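Local coordinates for putative HMP/thiamine permease protein YkoE (Bacillus subtilis, PDB 5EDL) that probably carries thiamine and related hydroxymethylpyrimidine compounds across the cell membrane, as the substrate-binding S component of an energy-coupling factor transporter, at residues I7-V12 against Y56-P61. Residues are numbered along the deposited sequence; the frame is centred on the assembly and turned at random.
Sequences IVIMSV and YMIRKP
I58 pushes its CD1 methyl into a shallow hollow between I9 and M10, neighbours on helix 4-35. The methyl lies 3.8 Å from M10 CB and 4.2 Å from I9 CG2, so the bump is met on one flank by a methylene and on the other by a branch methyl. A long, branched isoleucine suits the task: with CG1 anti to its own carbonyl carbon (chi1 -65°), it spans a gap that leaves the CA atoms of M10 and I58 8.2 Å apart. Beside it, the ends of I9 and M57 point at each other but are modelled too close, so the fit there is doubtful. M57, unbranched and flexible, bends at its last torsion. The join is wholly apolar, between two predicted transmembrane helices of this S component, and it falls where helix 49-58 ends. There R59 takes positive phi (64°), and its NE turns back to Y56 O, 2.8 Å away, a bond the long arginine can make while its guanidinium also salt-bridges E183. Beyond CB the M10 chain runs away from I58, and the side chain also touches W2, V66 and S67, so a single residue borders the hollow and packs against helix 63-77. L175 and L180 also pack against M57.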
ATOM      1  N   ILE A   7       3.137   1.576 -16.757  1.00 32.44           N
ATOM      2  CA  ILE A   7       4.019   0.532 -16.266  1.00 32.17           C
ATOM      3  C   ILE A   7       5.277   1.207 -15.706  1.00 32.62           C
ATOM      4  O   ILE A   7       5.707   0.910 -14.588  1.00 35.96           O
ATOM      5  CB  ILE A   7       4.357  -0.504 -17.377  1.00 32.17           C
ATOM      6  CG1 ILE A   7       3.097  -1.289 -17.765  1.00 31.45           C
ATOM      7  CG2 ILE A   7       5.428  -1.473 -16.907  1.00 35.09           C
ATOM      8  CD1 ILE A   7       3.250  -2.144 -19.021  1.00 35.44           C
ATOM      9  N   VAL A   8       5.822   2.158 -16.454  1.00 32.86           N
ATOM     10  CA  VAL A   8       7.007   2.892 -16.026  1.00 37.40           C
ATOM     11  C   VAL A   8       6.807   3.713 -14.750  1.00 34.69           C
ATOM     12  O   VAL A   8       7.651   3.662 -13.853  1.00 33.14           O
ATOM     13  CB  VAL A   8       7.510   3.838 -17.131  1.00 45.44           C
ATOM     14  CG1 VAL A   8       8.677   4.670 -16.620  1.00 47.01           C
ATOM     15  CG2 VAL A   8       7.921   3.048 -18.368  1.00 48.40           C
ATOM     16  N   ILE A   9       5.719   4.480 -14.664  1.00 33.63           N
ATOM     17  CA  ILE A   9       5.479   5.301 -13.471  1.00 33.14           C
ATOM     18  C   ILE A   9       5.237   4.426 -12.237  1.00 30.99           C
ATOM     19  O   ILE A   9       5.632   4.772 -11.115  1.00 28.88           O
ATOM     20  CB  ILE A   9       4.279   6.254 -13.641  1.00 37.88           C
ATOM     21  CG1 ILE A   9       4.057   7.043 -12.357  1.00 40.78           C
ATOM     22  CG2 ILE A   9       3.011   5.486 -13.941  1.00 41.25           C
ATOM     23  CD1 ILE A   9       2.777   7.816 -12.344  1.00 50.37           C
ATOM     24  N   MET A  10       4.579   3.294 -12.452  1.00 29.61           N
ATOM     25  CA  MET A  10       4.329   2.368 -11.366  1.00 29.85           C
ATOM     26  C   MET A  10       5.654   1.868 -10.788  1.00 30.41           C
ATOM     27  O   MET A  10       5.817   1.772  -9.579  1.00 28.09           O
ATOM     28  CB  MET A  10       3.467   1.192 -11.825  1.00 29.55           C
ATOM     29  CG  MET A  10       3.220   0.210 -10.692  1.00 28.55           C
ATOM     30  SD  MET A  10       2.328  -1.279 -11.121  1.00 39.95           S
ATOM     31  CE  MET A  10       3.291  -1.926 -12.489  1.00 28.41           C
ATOM     32  N   SER A  11       6.607   1.585 -11.667  1.00 33.44           N
ATOM     33  CA  SER A  11       7.923   1.121 -11.251  1.00 32.88           C
ATOM     34  C   SER A  11       8.695   2.174 -10.462  1.00 35.11           C
ATOM     35  O   SER A  11       9.319   1.859  -9.448  1.00 32.74           O
ATOM     36  CB  SER A  11       8.741   0.691 -12.470  1.00 33.99           C
ATOM     37  OG  SER A  11       8.147  -0.420 -13.110  1.00 38.04           O
ATOM     38  N   VAL A  12       8.678   3.421 -10.925  1.00 35.62           N
ATOM     39  CA  VAL A  12       9.409   4.457 -10.206  1.00 37.99           C
ATOM     40  C   VAL A  12       8.855   4.620  -8.794  1.00 30.73           C
ATOM     41  O   VAL A  12       9.618   4.737  -7.843  1.00 31.91           O
ATOM     42  CB  VAL A  12       9.386   5.815 -10.944  1.00 45.43           C
ATOM     43  CG1 VAL A  12       9.854   5.637 -12.381  1.00 45.30           C
ATOM     44  CG2 VAL A  12       8.013   6.441 -10.892  1.00 57.88           C
ATOM     45  N   TYR A  56      -4.870   3.640  -6.941  1.00 22.75           N
ATOM     46  CA  TYR A  56      -5.611   4.898  -6.935  1.00 32.40           C
ATOM     47  C   TYR A  56      -5.152   5.818  -8.085  1.00 23.23           C
ATOM     48  O   TYR A  56      -5.969   6.500  -8.706  1.00 24.17           O
ATOM     49  CB  TYR A  56      -5.451   5.566  -5.564  1.00 23.16           C
ATOM     50  CG  TYR A  56      -6.142   6.901  -5.359  1.00 24.16           C
ATOM     51  CD1 TYR A  56      -7.526   7.007  -5.323  1.00 25.67           C
ATOM     52  CD2 TYR A  56      -5.395   8.044  -5.153  1.00 24.00           C
ATOM     53  CE1 TYR A  56      -8.147   8.239  -5.120  1.00 30.41           C
ATOM     54  CE2 TYR A  56      -5.994   9.267  -4.942  1.00 25.28           C
ATOM     55  CZ  TYR A  56      -7.364   9.368  -4.934  1.00 26.78           C
ATOM     56  OH  TYR A  56      -7.916  10.593  -4.712  1.00 28.40           O
ATOM     57  N   MET A  57      -3.861   5.796  -8.399  1.00 23.53           N
ATOM     58  CA  MET A  57      -3.332   6.624  -9.485  1.00 23.44           C
ATOM     59  C   MET A  57      -3.701   6.084 -10.858  1.00 26.64           C
ATOM     60  O   MET A  57      -4.123   6.836 -11.723  1.00 23.43           O
ATOM     61  CB  MET A  57      -1.807   6.742  -9.414  1.00 21.57           C
ATOM     62  CG  MET A  57      -1.262   7.645  -8.316  1.00 36.14           C
ATOM     63  SD  MET A  57       0.545   7.773  -8.485  1.00 45.46           S
ATOM     64  CE  MET A  57       0.716   7.275 -10.209  1.00 21.33           C
ATOM     65  N   ILE A  58      -3.523   4.778 -11.050  1.00 26.21           N
ATOM     66  CA  ILE A  58      -3.562   4.194 -12.384  1.00 25.30           C
ATOM     67  C   ILE A  58      -4.923   3.581 -12.699  1.00 24.44           C
ATOM     68  O   ILE A  58      -5.412   3.687 -13.821  1.00 25.28           O
ATOM     69  CB  ILE A  58      -2.453   3.134 -12.544  1.00 26.85           C
ATOM     70  CG1 ILE A  58      -1.084   3.811 -12.442  1.00 22.30           C
ATOM     71  CG2 ILE A  58      -2.622   2.376 -13.856  1.00 23.87           C
ATOM     72  CD1 ILE A  58       0.085   2.847 -12.372  1.00 23.82           C
ATOM     73  N   ARG A  59      -5.518   2.947 -11.691  1.00 26.25           N
ATOM     74  CA  ARG A  59      -6.898   2.476 -11.741  1.00 26.66           C
ATOM     75  C   ARG A  59      -7.108   1.393 -12.800  1.00 29.51           C
ATOM     76  O   ARG A  59      -8.114   1.380 -13.493  1.00 28.70           O
ATOM     77  CB  ARG A  59      -7.850   3.666 -11.969  1.00 28.14           C
ATOM     78  CG  ARG A  59      -7.713   4.719 -10.864  1.00 27.72           C
ATOM     79  CD  ARG A  59      -8.800   5.796 -10.855  1.00 32.85           C
ATOM     80  NE  ARG A  59      -8.622   6.639  -9.675  1.00 28.86           N
ATOM     81  CZ  ARG A  59      -9.399   7.652  -9.329  1.00 30.11           C
ATOM     82  NH1 ARG A  59     -10.432   7.998 -10.081  1.00 31.87           N
ATOM     83  NH2 ARG A  59      -9.127   8.333  -8.224  1.00 29.84           N
ATOM     84  N   LYS A  60      -6.150   0.475 -12.901  1.00 26.64           N
ATOM     85  CA  LYS A  60      -6.260  -0.650 -13.809  1.00 27.40           C
ATOM     86  C   LYS A  60      -5.876  -1.936 -13.057  1.00 26.10           C
ATOM     87  O   LYS A  60      -5.172  -1.881 -12.060  1.00 24.81           O
ATOM     88  CB  LYS A  60      -5.382  -0.434 -15.041  1.00 29.10           C
ATOM     89  CG  LYS A  60      -5.787   0.804 -15.844  1.00 31.75           C
ATOM     90  CD  LYS A  60      -5.004   0.976 -17.118  1.00 32.09           C
ATOM     91  CE  LYS A  60      -5.543   2.178 -17.917  1.00 34.22           C
ATOM     92  NZ  LYS A  60      -4.699   2.500 -19.090  1.00 36.10           N
ATOM     93  N   PRO A  61      -6.377  -3.081 -13.524  1.00 26.76           N
ATOM     94  CA  PRO A  61      -6.198  -4.334 -12.790  1.00 31.16           C
ATOM     95  C   PRO A  61      -4.726  -4.701 -12.659  1.00 25.29           C
ATOM     96  O   PRO A  61      -3.954  -4.526 -13.593  1.00 26.08           O
ATOM     97  CB  PRO A  61      -6.951  -5.361 -13.646  1.00 28.16           C
ATOM     98  CG  PRO A  61      -7.930  -4.535 -14.469  1.00 31.59           C
ATOM     99  CD  PRO A  61      -7.212  -3.245 -14.732  1.00 28.64           C
TER